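Local coordinates for enterotoxin SEN variant (Staphylococcus aureus, PDB 6KRY), which probably acts as a superantigenic enterotoxin, at residues Asn80-Gly85 against Gly106-Asp111; Val144-Leu149 against Asp209-Ser214; Cys175-Ser180 against Asp221-Lys226. One frame throughout, in Å; residues are numbered along the deposited sequence.

How the contacts relate
The three contacts run from the N-terminal OB-fold domain, through the middle of the molecule, to the far side of the beta-grasp domain. Contact 1 is a largely buried antiparallel strand pair with a carboxylate and a water on one face and aliphatic branches on the other. Contact 2, closest to the centre of the chain, pairs two short strands, one of which runs directly into helix 146-161. Contact 3, only partly buried, is aromatic on its more exposed face; its other face is covered by that same helix, both contacts belonging to the beta-grasp domain. Contacts 1 and 2 touch where Asn210 ND2 meets Val107 O, a probable hydrogen bond; contacts 2 and 3 share a hydrophobic border, with Phe178 against Val146 and Leu149.

Contact 1 of 3, residues Asn80-Gly85 against Gly106-Asp111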
ATOM      1  N   ASN A  80     -19.526   6.746   4.005  1.00 11.54           N
ATOM      2  CA  ASN A  80     -19.321   5.674   3.032  1.00 11.14           C
ATOM      3  C   ASN A  80     -17.897   5.774   2.478  1.00 10.22           C
ATOM      4  O   ASN A  80     -17.536   6.828   1.978  1.00 10.22           O
ATOM      5  CB  ASN A  80     -20.337   5.731   1.900  1.00 12.31           C
ATOM      6  CG  ASN A  80     -21.790   5.657   2.335  1.00 13.08           C
ATOM      7  OD1 ASN A  80     -22.635   6.301   1.710  1.00 19.22           O
ATOM      8  ND2 ASN A  80     -22.113   4.945   3.396  1.00 13.21           N
ATOM      9  N   ILE A  81     -17.119   4.689   2.557  1.00  9.91           N
ATOM     10  CA  ILE A  81     -15.718   4.685   2.197  1.00  9.48           C
ATOM     11  C   ILE A  81     -15.397   3.440   1.353  1.00 10.02           C
ATOM     12  O   ILE A  81     -16.058   2.409   1.431  1.00  8.80           O
ATOM     13  CB  ILE A  81     -14.810   4.779   3.457  1.00  9.33           C
ATOM     14  CG1 ILE A  81     -15.121   3.689   4.492  1.00  9.14           C
ATOM     15  CG2 ILE A  81     -14.899   6.135   4.121  1.00  9.48           C
ATOM     16  CD1 ILE A  81     -14.083   3.647   5.622  1.00  9.11           C
ATOM     17  N   ASP A  82     -14.335   3.574   0.570  1.00 10.61           N
ATOM     18  CA  ASP A  82     -13.608   2.460  -0.053  1.00 10.92           C
ATOM     19  C   ASP A  82     -12.295   2.255   0.703  1.00 10.78           C
ATOM     20  O   ASP A  82     -11.731   3.186   1.276  1.00  9.37           O
ATOM     21  CB  ASP A  82     -13.292   2.697  -1.531  1.00 12.49           C
ATOM     22  CG  ASP A  82     -14.517   2.871  -2.419  1.00 14.95           C
ATOM     23  OD1 ASP A  82     -15.571   2.235  -2.125  1.00 15.85           O
ATOM     24  OD2 ASP A  82     -14.420   3.675  -3.380  1.00 16.79           O
ATOM     25  N   ILE A  83     -11.823   1.005   0.703  1.00 11.11           N
ATOM     26  CA  ILE A  83     -10.631   0.680   1.415  1.00 11.74           C
ATOM     27  C   ILE A  83      -9.761  -0.205   0.543  1.00 11.56           C
ATOM     28  O   ILE A  83     -10.223  -1.227   0.038  1.00 12.82           O
ATOM     29  CB  ILE A  83     -10.948  -0.013   2.754  1.00 13.38           C
ATOM     30  CG1 ILE A  83     -11.943   0.757   3.619  1.00 14.96           C
ATOM     31  CG2 ILE A  83      -9.658  -0.263   3.510  1.00 14.16           C
ATOM     32  CD1 ILE A  83     -13.303   0.131   3.720  1.00 19.16           C
ATOM     33  N   TYR A  84      -8.471   0.141   0.451  1.00 11.02           N
ATOM     34  CA  TYR A  84      -7.562  -0.635  -0.301  1.00 11.77           C
ATOM     35  C   TYR A  84      -6.237  -0.659   0.461  1.00 12.03           C
ATOM     36  O   TYR A  84      -5.681   0.383   0.702  1.00 13.79           O
ATOM     37  CB  TYR A  84      -7.320  -0.074  -1.714  1.00 12.08           C
ATOM     38  CG  TYR A  84      -6.568  -1.036  -2.604  1.00 13.41           C
ATOM     39  CD1 TYR A  84      -5.212  -1.265  -2.412  1.00 14.76           C
ATOM     40  CD2 TYR A  84      -7.218  -1.773  -3.582  1.00 14.25           C
ATOM     41  CE1 TYR A  84      -4.524  -2.213  -3.159  1.00 16.97           C
ATOM     42  CE2 TYR A  84      -6.544  -2.709  -4.344  1.00 16.24           C
ATOM     43  CZ  TYR A  84      -5.190  -2.912  -4.144  1.00 17.62           C
ATOM     44  OH  TYR A  84      -4.508  -3.848  -4.870  1.00 23.37           O
ATOM     45  N   GLY A  85      -5.698  -1.845   0.729  1.00 11.87           N
ATOM     46  CA  GLY A  85      -4.316  -1.926   1.157  1.00 13.49           C
ATOM     47  C   GLY A  85      -3.918  -3.286   1.685  1.00 13.66           C
ATOM     48  O   GLY A  85      -4.639  -4.286   1.521  1.00 13.69           O
ATOM     49  N   GLY A 106      -5.348   3.790   3.613  1.00 10.64           N
ATOM     50  CA  GLY A 106      -5.973   3.078   2.500  1.00 10.07           C
ATOM     51  C   GLY A 106      -7.434   3.483   2.253  1.00 10.29           C
ATOM     52  O   GLY A 106      -8.108   2.829   1.488  1.00 10.72           O
ATOM     53  N   VAL A 107      -7.887   4.614   2.813  1.00  9.74           N
ATOM     54  CA  VAL A 107      -9.283   4.990   2.807  1.00 10.39           C
ATOM     55  C   VAL A 107      -9.546   6.221   1.925  1.00 10.23           C
ATOM     56  O   VAL A 107      -8.849   7.221   1.966  1.00  9.07           O
ATOM     57  CB  VAL A 107      -9.793   5.213   4.243  1.00 10.55           C
ATOM     58  CG1 VAL A 107     -11.192   5.837   4.305  1.00 10.84           C
ATOM     59  CG2 VAL A 107      -9.789   3.882   4.973  1.00 10.87           C
ATOM     60  N   THR A 108     -10.609   6.103   1.117  1.00 10.94           N
ATOM     61  CA  THR A 108     -11.142   7.188   0.319  1.00 11.46           C
ATOM     62  C   THR A 108     -12.662   7.228   0.536  1.00 10.85           C
ATOM     63  O   THR A 108     -13.306   6.187   0.669  1.00 10.69           O
ATOM     64  CB  THR A 108     -10.805   7.036  -1.174  1.00 11.79           C
ATOM     65  OG1 THR A 108     -11.159   5.711  -1.584  1.00 12.24           O
ATOM     66  CG2 THR A 108      -9.333   7.335  -1.427  1.00 12.23           C
ATOM     67  N   ILE A 109     -13.212   8.443   0.534  1.00 11.01           N
ATOM     68  CA  ILE A 109     -14.675   8.667   0.468  1.00 11.10           C
ATOM     69  C   ILE A 109     -15.199   7.970  -0.792  1.00 10.98           C
ATOM     70  O   ILE A 109     -14.581   8.051  -1.861  1.00 10.18           O
ATOM     71  CB  ILE A 109     -14.965  10.188   0.513  1.00 13.37           C
ATOM     72  CG1 ILE A 109     -14.652  10.815   1.881  1.00 13.60           C
ATOM     73  CG2 ILE A 109     -16.391  10.501   0.050  1.00 14.61           C
ATOM     74  CD1 ILE A 109     -15.519  10.353   3.007  1.00 14.28           C
ATOM     75  N   TYR A 110     -16.311   7.237  -0.654  1.00 11.33           N
ATOM     76  CA  TYR A 110     -16.877   6.488  -1.715  1.00 12.86           C
ATOM     77  C   TYR A 110     -17.671   7.414  -2.641  1.00 13.07           C
ATOM     78  O   TYR A 110     -17.502   7.338  -3.836  1.00 13.04           O
ATOM     79  CB  TYR A 110     -17.791   5.384  -1.175  1.00 14.29           C
ATOM     80  CG  TYR A 110     -18.692   4.774  -2.218  1.00 14.87           C
ATOM     81  CD1 TYR A 110     -18.219   3.819  -3.095  1.00 16.38           C
ATOM     82  CD2 TYR A 110     -20.022   5.155  -2.310  1.00 18.28           C
ATOM     83  CE1 TYR A 110     -19.054   3.249  -4.043  1.00 19.50           C
ATOM     84  CE2 TYR A 110     -20.859   4.620  -3.280  1.00 20.19           C
ATOM     85  CZ  TYR A 110     -20.378   3.644  -4.127  1.00 19.83           C
ATOM     86  OH  TYR A 110     -21.203   3.112  -5.077  1.00 22.39           O
ATOM     87  N   ASP A 111     -18.559   8.253  -2.054  1.00 15.44           N
ATOM     88  CA  ASP A 111     -19.556   9.022  -2.793  1.00 16.98           C
ATOM     89  C   ASP A 111     -18.826  10.032  -3.675  1.00 16.14           C
ATOM     90  O   ASP A 111     -18.036  10.793  -3.180  1.00 14.75           O
ATOM     91  CB  ASP A 111     -20.535   9.746  -1.847  1.00 19.83           C
ATOM     92  CG  ASP A 111     -21.390   8.728  -1.121  1.00 25.24           C
ATOM     93  OD1 ASP A 111     -22.129   7.985  -1.820  1.00 30.46           O
ATOM     94  OD2 ASP A 111     -21.220   8.586   0.095  1.00 31.30           O
TER
HETATM   95  O   HOH W   1     -13.248   5.987  -3.047  1.00 11.86           O
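Asp82 and Thr108 form an antiparallel hydrogen-bonded pair, with Asp82 N giving a 2.8 Å bond to Thr108 O and Thr108 N returning one to Asp82 O. The Asp82 side chain shows how a carboxylate can be fixed on a sheet face. Its CB packs 3.7 Å from Thr108 OG1, and CG, anti to the carbonyl carbon (chi1 -61°), leans toward the edge of the Tyr110 ring. Asp82 OD1 then lies near the ring plane, 3.2 Å from Tyr110 CD1, with carboxylate and ring planes almost perpendicular (85°). Asp82 OD2 accepts a 2.6 Å bond from a water that also donates to Ile109 O and accepts from Thr108 OG1, so a single molecule ties three residues together.

The other face is aliphatic. Ile81 CG2 meets Val107 CG1 at 3.7 Å, while Ile83 CG1 and Val107 CG2 belong to side chains lying side by side. Phe76 from helix 70-76 and Leu50 from strand 47-55 extend this apolar layer of the OB-fold domain. Backbone bonds from Tyr84 N to Gly106 O and from Tyr110 N to Asn80 O continue the pairing at either end.

Asn36 N on the adjoining strand 31-37 also donates to Asp82 OD1, and Gln114 NE2 to Asp82 OD2. Gripped at both oxygens by donors, the buried carboxylate is well compensated, and its ionised form is probably stabilised.

Contact 2 of 3, residues Val144-Leu149 against Asp209-Ser214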
ATOM      1  N   VAL A 144      -7.174   8.529  -5.132  1.00  8.68           N
ATOM      2  CA  VAL A 144      -6.651   7.178  -4.875  1.00  8.70           C
ATOM      3  C   VAL A 144      -5.520   7.296  -3.857  1.00  8.45           C
ATOM      4  O   VAL A 144      -4.784   8.288  -3.853  1.00  7.99           O
ATOM      5  CB  VAL A 144      -6.215   6.479  -6.180  1.00  8.50           C
ATOM      6  CG1 VAL A 144      -5.008   7.137  -6.830  1.00  9.23           C
ATOM      7  CG2 VAL A 144      -5.940   4.997  -6.003  1.00  9.22           C
ATOM      8  N   THR A 145      -5.422   6.324  -2.952  1.00  8.18           N
ATOM      9  CA  THR A 145      -4.309   6.379  -2.008  1.00  8.54           C
ATOM     10  C   THR A 145      -3.014   5.955  -2.707  1.00  8.75           C
ATOM     11  O   THR A 145      -3.004   5.107  -3.621  1.00  8.50           O
ATOM     12  CB  THR A 145      -4.490   5.541  -0.746  1.00  8.62           C
ATOM     13  OG1 THR A 145      -4.529   4.176  -1.146  1.00 10.61           O
ATOM     14  CG2 THR A 145      -5.715   5.995   0.028  1.00  8.69           C
ATOM     15  N   VAL A 146      -1.924   6.583  -2.257  1.00  8.20           N
ATOM     16  CA  VAL A 146      -0.622   6.157  -2.696  1.00  9.06           C
ATOM     17  C   VAL A 146      -0.450   4.667  -2.372  1.00  8.72           C
ATOM     18  O   VAL A 146       0.140   3.899  -3.157  1.00  8.73           O
ATOM     19  CB  VAL A 146       0.471   7.075  -2.102  1.00  9.85           C
ATOM     20  CG1 VAL A 146       1.855   6.550  -2.408  1.00 10.99           C
ATOM     21  CG2 VAL A 146       0.344   8.492  -2.645  1.00 10.34           C
ATOM     22  N   GLN A 147      -0.961   4.236  -1.207  1.00  8.88           N
ATOM     23  CA  GLN A 147      -0.817   2.847  -0.823  1.00  9.09           C
ATOM     24  C   GLN A 147      -1.347   1.920  -1.948  1.00  9.13           C
ATOM     25  O   GLN A 147      -0.731   0.919  -2.290  1.00  9.18           O
ATOM     26  CB  GLN A 147      -1.526   2.586   0.502  1.00  8.90           C
ATOM     27  CG  GLN A 147      -1.444   1.130   0.939  1.00  9.41           C
ATOM     28  CD  GLN A 147      -2.078   0.784   2.262  1.00  9.07           C
ATOM     29  OE1 GLN A 147      -1.946  -0.347   2.708  1.00  8.88           O
ATOM     30  NE2 GLN A 147      -2.749   1.730   2.912  1.00 10.31           N
ATOM     31  N   GLU A 148      -2.514   2.251  -2.498  1.00  9.16           N
ATOM     32  CA  GLU A 148      -3.120   1.425  -3.559  1.00 10.34           C
ATOM     33  C   GLU A 148      -2.189   1.351  -4.769  1.00 10.34           C
ATOM     34  O   GLU A 148      -1.932   0.264  -5.290  1.00  9.72           O
ATOM     35  CB  GLU A 148      -4.490   1.950  -3.956  1.00 10.77           C
ATOM     36  CG  GLU A 148      -5.100   1.169  -5.103  1.00 11.67           C
ATOM     37  CD  GLU A 148      -6.571   1.468  -5.367  1.00 12.96           C
ATOM     38  OE1 GLU A 148      -7.264   2.051  -4.475  1.00 12.66           O
ATOM     39  OE2 GLU A 148      -7.003   1.156  -6.498  1.00 13.47           O
ATOM     40  N   LEU A 149      -1.685   2.507  -5.206  1.00 10.31           N
ATOM     41  CA  LEU A 149      -0.775   2.578  -6.389  1.00 11.43           C
ATOM     42  C   LEU A 149       0.536   1.822  -6.121  1.00 10.98           C
ATOM     43  O   LEU A 149       0.973   1.031  -6.957  1.00 10.14           O
ATOM     44  CB  LEU A 149      -0.478   4.036  -6.761  1.00 12.00           C
ATOM     45  CG  LEU A 149      -1.691   4.913  -7.057  1.00 12.50           C
ATOM     46  CD1 LEU A 149      -1.266   6.296  -7.526  1.00 13.94           C
ATOM     47  CD2 LEU A 149      -2.607   4.245  -8.096  1.00 14.13           C
ATOM     48  N   ASP A 209      -0.543   7.764   7.008  1.00 10.51           N
ATOM     49  CA  ASP A 209      -0.766   9.140   6.616  1.00 12.88           C
ATOM     50  C   ASP A 209      -1.923   9.256   5.623  1.00 10.89           C
ATOM     51  O   ASP A 209      -2.427  10.361   5.378  1.00 11.41           O
ATOM     52  CB  ASP A 209       0.489   9.833   6.071  1.00 14.43           C
ATOM     53  CG  ASP A 209       1.041   9.266   4.768  1.00 18.62           C
ATOM     54  OD1 ASP A 209       0.428   8.350   4.236  1.00 19.48           O
ATOM     55  OD2 ASP A 209       2.125   9.755   4.297  1.00 21.53           O
ATOM     56  N   ASN A 210      -2.353   8.126   5.054  1.00 10.52           N
ATOM     57  CA  ASN A 210      -3.489   8.081   4.142  1.00  9.89           C
ATOM     58  C   ASN A 210      -3.232   8.995   2.941  1.00 10.51           C
ATOM     59  O   ASN A 210      -4.155   9.579   2.373  1.00 10.14           O
ATOM     60  CB  ASN A 210      -4.797   8.447   4.843  1.00 10.08           C
ATOM     61  CG  ASN A 210      -5.979   7.773   4.199  1.00 11.28           C
ATOM     62  OD1 ASN A 210      -5.991   6.548   4.089  1.00 12.01           O
ATOM     63  ND2 ASN A 210      -6.920   8.561   3.700  1.00 13.36           N
ATOM     64  N   ARG A 211      -1.977   9.140   2.544  1.00 11.38           N
ATOM     65  CA  ARG A 211      -1.645  10.070   1.470  1.00 12.59           C
ATOM     66  C   ARG A 211      -2.407   9.680   0.205  1.00 11.53           C
ATOM     67  O   ARG A 211      -2.407   8.534  -0.205  1.00  9.53           O
ATOM     68  CB  ARG A 211      -0.150  10.075   1.161  1.00 15.14           C
ATOM     69  CG  ARG A 211       0.274  11.170   0.193  1.00 17.95           C
ATOM     70  CD  ARG A 211       1.784  11.379   0.101  1.00 20.31           C
ATOM     71  NE  ARG A 211       2.025  12.567  -0.721  1.00 24.74           N
ATOM     72  CZ  ARG A 211       3.175  13.233  -0.793  1.00 26.66           C
ATOM     73  NH1 ARG A 211       4.247  12.760  -0.198  1.00 27.39           N
ATOM     74  NH2 ARG A 211       3.237  14.376  -1.455  1.00 31.39           N
ATOM     75  N   THR A 212      -2.992  10.694  -0.417  1.00 11.93           N
ATOM     76  CA  THR A 212      -3.983  10.560  -1.466  1.00 13.56           C
ATOM     77  C   THR A 212      -3.581  11.474  -2.632  1.00 13.59           C
ATOM     78  O   THR A 212      -3.132  12.585  -2.366  1.00 13.08           O
ATOM     79  CB  THR A 212      -5.371  10.934  -0.913  1.00 15.19           C
ATOM     80  OG1 THR A 212      -5.789   9.916   0.012  1.00 15.08           O
ATOM     81  CG2 THR A 212      -6.437  11.034  -1.966  1.00 16.68           C
ATOM     82  N   VAL A 213      -3.772  11.011  -3.882  1.00 12.12           N
ATOM     83  CA  VAL A 213      -3.484  11.804  -5.063  1.00 11.62           C
ATOM     84  C   VAL A 213      -4.641  11.684  -6.071  1.00 11.97           C
ATOM     85  O   VAL A 213      -5.434  10.755  -6.043  1.00 11.65           O
ATOM     86  CB  VAL A 213      -2.162  11.363  -5.733  1.00 11.29           C
ATOM     87  CG1 VAL A 213      -0.964  11.562  -4.824  1.00 11.82           C
ATOM     88  CG2 VAL A 213      -2.181   9.918  -6.218  1.00 11.71           C
ATOM     89  N   SER A 214      -4.640  12.604  -7.042  1.00 11.92           N
ATOM     90  CA  SER A 214      -5.508  12.544  -8.198  1.00 12.84           C
ATOM     91  C   SER A 214      -5.002  11.477  -9.179  1.00 11.58           C
ATOM     92  O   SER A 214      -3.921  11.587  -9.743  1.00 10.89           O
ATOM     93  CB  SER A 214      -5.569  13.924  -8.853  1.00 13.26           C
ATOM     94  OG  SER A 214      -6.292  13.854 -10.076  1.00 18.03           O
TER
HETATM   95  O   HOH W   2      -1.309   6.296   0.990  1.00  8.74           O
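Arg211 O is gripped from two sources: Val146 N donates to it at 2.9 Å, and a water donates at 2.8 Å while accepting from Gln147 N. The first two amides of helix 146-161 are thus tied, one directly and one through water, to the carbonyl just before strand 212-214. The next amide, that of Glu148, is served from within the segment, since Thr145 is the N-cap and its OG1 accepts from Glu148 N at 3.1 Å. A chi1 of 65° turns OG1 toward that amide and leaves Thr145 CG2 to lie 3.9 Å from Thr212 OG1. On the partner segment, Asp209 OD1 accepts from Arg211 N in an Asx turn, and the Thr212 hydroxyl donates to Asn210 O, so the approach to the strand is itself held in shape.

Further along, Val144 and Val213 form an antiparallel hydrogen-bonded pair, with backbone bonds in both directions. Their side chains share a face: Val144 CG1 touches Val213 CG2 at 4.0 Å, and Val213 CG2 also meets Leu149 CD1 from the first turn of the helix. The other branch, Val213 CG1, reaches Val146 CG2, which also rests against Arg211 CG as those two side chains run alongside each other.

The small sheet lies at the N-terminal end of helix 146-161, amid strands 130-139 and 188-191 and helix 70-76: Ile137 packs on Leu149, Phe188 makes a cation-pi contact with Arg211, and Asn210 packs on Leu72 and Phe76 while its ND2 bonds to Val107 O.

Contact 3 of 3, residues Cys175-Ser180 against Asp221-Lys226; sequences CIFFHS and DVFLYK
Cys175 begins the pairing with Phe223, its N donating to Phe223 O and its O accepting from Phe223 N, both at 2.9 Å. With chi1 at 64°, SG lies between the backbone N and the carbonyl carbon. Cys175 SG comes 4.1 Å from Phe223 CB and lies 5.4 Å from the centroid of the Phe223 ring, an oblique sulfur-aromatic contact.

Ile176 and Val222, a non-hydrogen-bonded pair, turn to the opposite face, where CG1 of Ile176 meets CG2 of Val222 at 4.3 Å. Helix 146-161 covers this side, Val153 lying on Ile176 and Leu157 on Val222.

Phe177 returns to the face of Cys175. Two backbone bonds join it to Asp221, the one from Phe177 N to Asp221 O being 2.8 Å. Phe177 CD2 approaches Phe223 CE2 at 3.8 Å; the ring planes are nearly perpendicular (88°), yet the meeting is oblique. Tyr189 and Phe126, on the strands to either side, prolong the aromatic row.

His179, two residues on, places ND1 2.8 Å from Asp221 OD2, but at an angle too poor for a hydrogen bond; ring and carboxylate planes are 46° apart.

Strands 173-180 and 218-225 are thus antiparallel neighbours in a five-stranded mixed sheet, 218-225 being its central strand, packed against one long helix, as is characteristic of the beta-grasp domain in this toxin family.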
ATOM      1  N   CYS A 175      13.913   2.174  -6.072  1.00 12.42           N
ATOM      2  CA  CYS A 175      12.965   3.105  -5.550  1.00 13.38           C
ATOM      3  C   CYS A 175      11.827   3.347  -6.569  1.00 12.99           C
ATOM      4  O   CYS A 175      11.932   3.052  -7.756  1.00 13.72           O
ATOM      5  CB  CYS A 175      13.640   4.395  -5.146  1.00 14.14           C
ATOM      6  SG  CYS A 175      14.373   5.279  -6.545  1.00 20.16           S
ATOM      7  N   ILE A 176      10.735   3.869  -6.029  1.00 12.69           N
ATOM      8  CA  ILE A 176       9.516   4.149  -6.748  1.00 13.16           C
ATOM      9  C   ILE A 176       9.182   5.623  -6.548  1.00 12.81           C
ATOM     10  O   ILE A 176       9.026   6.081  -5.460  1.00 11.40           O
ATOM     11  CB  ILE A 176       8.375   3.218  -6.320  1.00 13.71           C
ATOM     12  CG1 ILE A 176       7.130   3.602  -7.108  1.00 13.75           C
ATOM     13  CG2 ILE A 176       8.130   3.226  -4.815  1.00 14.80           C
ATOM     14  CD1 ILE A 176       5.956   2.678  -6.960  1.00 14.25           C
ATOM     15  N   PHE A 177       9.110   6.348  -7.673  1.00 15.30           N
ATOM     16  CA  PHE A 177       8.854   7.762  -7.714  1.00 16.02           C
ATOM     17  C   PHE A 177       7.448   8.038  -8.233  1.00 13.98           C
ATOM     18  O   PHE A 177       7.072   7.500  -9.239  1.00 14.47           O
ATOM     19  CB  PHE A 177       9.775   8.445  -8.725  1.00 19.92           C
ATOM     20  CG  PHE A 177      11.004   9.055  -8.123  1.00 23.52           C
ATOM     21  CD1 PHE A 177      10.969  10.350  -7.630  1.00 25.37           C
ATOM     22  CD2 PHE A 177      12.175   8.317  -8.022  1.00 26.48           C
ATOM     23  CE1 PHE A 177      12.104  10.914  -7.060  1.00 28.49           C
ATOM     24  CE2 PHE A 177      13.299   8.878  -7.446  1.00 27.12           C
ATOM     25  CZ  PHE A 177      13.260  10.175  -6.983  1.00 28.58           C
ATOM     26  N   PHE A 178       6.745   8.943  -7.572  1.00 13.75           N
ATOM     27  CA  PHE A 178       5.412   9.363  -7.948  1.00 14.72           C
ATOM     28  C   PHE A 178       5.529  10.785  -8.483  1.00 16.28           C
ATOM     29  O   PHE A 178       5.920  11.672  -7.723  1.00 18.63           O
ATOM     30  CB  PHE A 178       4.463   9.275  -6.749  1.00 14.73           C
ATOM     31  CG  PHE A 178       4.283   7.864  -6.241  1.00 15.51           C
ATOM     32  CD1 PHE A 178       5.165   7.320  -5.327  1.00 16.76           C
ATOM     33  CD2 PHE A 178       3.252   7.071  -6.721  1.00 18.00           C
ATOM     34  CE1 PHE A 178       5.004   6.017  -4.876  1.00 17.35           C
ATOM     35  CE2 PHE A 178       3.103   5.762  -6.281  1.00 17.53           C
ATOM     36  CZ  PHE A 178       3.977   5.246  -5.354  1.00 18.37           C
ATOM     37  N   HIS A 179       5.252  10.973  -9.774  1.00 15.98           N
ATOM     38  CA  HIS A 179       5.458  12.278 -10.470  1.00 17.98           C
ATOM     39  C   HIS A 179       4.115  12.855 -10.906  1.00 18.26           C
ATOM     40  O   HIS A 179       3.332  12.136 -11.507  1.00 17.66           O
ATOM     41  CB  HIS A 179       6.298  12.105 -11.746  1.00 20.00           C
ATOM     42  CG  HIS A 179       7.748  11.948 -11.461  1.00 23.90           C
ATOM     43  ND1 HIS A 179       8.385  10.728 -11.544  1.00 25.20           N
ATOM     44  CD2 HIS A 179       8.672  12.843 -11.036  1.00 25.34           C
ATOM     45  CE1 HIS A 179       9.664  10.882 -11.219  1.00 25.59           C
ATOM     46  NE2 HIS A 179       9.855  12.161 -10.870  1.00 26.88           N
ATOM     47  N   SER A 180       3.900  14.150 -10.663  1.00 17.22           N
ATOM     48  CA  SER A 180       2.703  14.820 -11.188  1.00 18.94           C
ATOM     49  C   SER A 180       2.879  15.064 -12.703  1.00 19.87           C
ATOM     50  O   SER A 180       3.878  15.624 -13.153  1.00 19.81           O
ATOM     51  CB  SER A 180       2.400  16.094 -10.415  1.00 19.38           C
ATOM     52  OG  SER A 180       3.430  17.038 -10.577  1.00 21.26           O
ATOM     53  N   ASP A 221       7.659   6.213 -11.896  1.00 12.64           N
ATOM     54  CA  ASP A 221       8.907   5.710 -12.432  1.00 14.12           C
ATOM     55  C   ASP A 221       9.573   4.839 -11.364  1.00 13.30           C
ATOM     56  O   ASP A 221       9.718   5.262 -10.222  1.00 12.31           O
ATOM     57  CB  ASP A 221       9.841   6.831 -12.860  1.00 16.14           C
ATOM     58  CG  ASP A 221       9.247   7.807 -13.860  1.00 21.70           C
ATOM     59  OD1 ASP A 221       8.655   7.341 -14.839  1.00 23.89           O
ATOM     60  OD2 ASP A 221       9.364   9.029 -13.609  1.00 26.58           O
ATOM     61  N   VAL A 222      10.018   3.647 -11.769  1.00 12.59           N
ATOM     62  CA  VAL A 222      10.719   2.717 -10.904  1.00 11.82           C
ATOM     63  C   VAL A 222      12.194   2.652 -11.350  1.00 12.24           C
ATOM     64  O   VAL A 222      12.470   2.454 -12.566  1.00 11.51           O
ATOM     65  CB  VAL A 222      10.060   1.324 -10.980  1.00 12.16           C
ATOM     66  CG1 VAL A 222      10.848   0.276 -10.211  1.00 11.66           C
ATOM     67  CG2 VAL A 222       8.610   1.365 -10.493  1.00 12.40           C
ATOM     68  N   PHE A 223      13.118   2.771 -10.387  1.00 11.36           N
ATOM     69  CA  PHE A 223      14.560   2.678 -10.642  1.00 13.19           C
ATOM     70  C   PHE A 223      15.080   1.494  -9.846  1.00 12.72           C
ATOM     71  O   PHE A 223      14.924   1.454  -8.640  1.00 13.24           O
ATOM     72  CB  PHE A 223      15.260   3.996 -10.289  1.00 14.15           C
ATOM     73  CG  PHE A 223      14.802   5.173 -11.108  1.00 16.42           C
ATOM     74  CD1 PHE A 223      15.320   5.403 -12.373  1.00 18.55           C
ATOM     75  CD2 PHE A 223      13.797   6.011 -10.648  1.00 17.16           C
ATOM     76  CE1 PHE A 223      14.867   6.462 -13.144  1.00 19.44           C
ATOM     77  CE2 PHE A 223      13.350   7.074 -11.416  1.00 18.22           C
ATOM     78  CZ  PHE A 223      13.889   7.295 -12.656  1.00 20.25           C
ATOM     79  N   LEU A 224      15.678   0.533 -10.541  1.00 12.38           N
ATOM     80  CA  LEU A 224      16.250  -0.632  -9.942  1.00 13.56           C
ATOM     81  C   LEU A 224      17.757  -0.653 -10.235  1.00 13.03           C
ATOM     82  O   LEU A 224      18.182  -0.179 -11.277  1.00 11.88           O
ATOM     83  CB  LEU A 224      15.599  -1.888 -10.524  1.00 14.07           C
ATOM     84  CG  LEU A 224      14.064  -1.937 -10.419  1.00 13.96           C
ATOM     85  CD1 LEU A 224      13.549  -3.212 -11.068  1.00 14.57           C
ATOM     86  CD2 LEU A 224      13.615  -1.861  -8.974  1.00 15.01           C
ATOM     87  N   TYR A 225      18.524  -1.241  -9.324  1.00 13.90           N
ATOM     88  CA  TYR A 225      19.992  -1.256  -9.444  1.00 16.51           C
ATOM     89  C   TYR A 225      20.524  -2.618  -8.983  1.00 20.50           C
ATOM     90  O   TYR A 225      20.108  -3.133  -7.937  1.00 16.91           O
ATOM     91  CB  TYR A 225      20.633  -0.145  -8.620  1.00 17.69           C
ATOM     92  CG  TYR A 225      20.129   1.229  -8.965  1.00 18.82           C
ATOM     93  CD1 TYR A 225      20.618   1.907 -10.069  1.00 19.84           C
ATOM     94  CD2 TYR A 225      19.134   1.833  -8.207  1.00 17.70           C
ATOM     95  CE1 TYR A 225      20.135   3.162 -10.406  1.00 20.32           C
ATOM     96  CE2 TYR A 225      18.636   3.078  -8.543  1.00 18.86           C
ATOM     97  CZ  TYR A 225      19.142   3.745  -9.639  1.00 20.10           C
ATOM     98  OH  TYR A 225      18.660   4.992  -9.934  1.00 22.02           O
ATOM     99  N   LYS A 226      21.468  -3.157  -9.771  1.00 21.92           N
ATOM    100  CA  LYS A 226      22.200  -4.375  -9.474  1.00 27.85           C
ATOM    101  C   LYS A 226      23.219  -4.153  -8.354  1.00 26.80           C
ATOM    102  O   LYS A 226      23.700  -3.041  -8.138  1.00 29.33           O
ATOM    103  CB  LYS A 226      22.913  -4.836 -10.750  1.00 34.57           C
ATOM    104  CG  LYS A 226      22.187  -5.890 -11.574  1.00 42.45           C
ATOM    105  CD  LYS A 226      20.829  -5.476 -12.152  1.00 45.92           C
ATOM    106  CE  LYS A 226      20.811  -5.308 -13.664  1.00 50.56           C
ATOM    107  NZ  LYS A 226      21.748  -6.217 -14.375  1.00 54.23           N
TER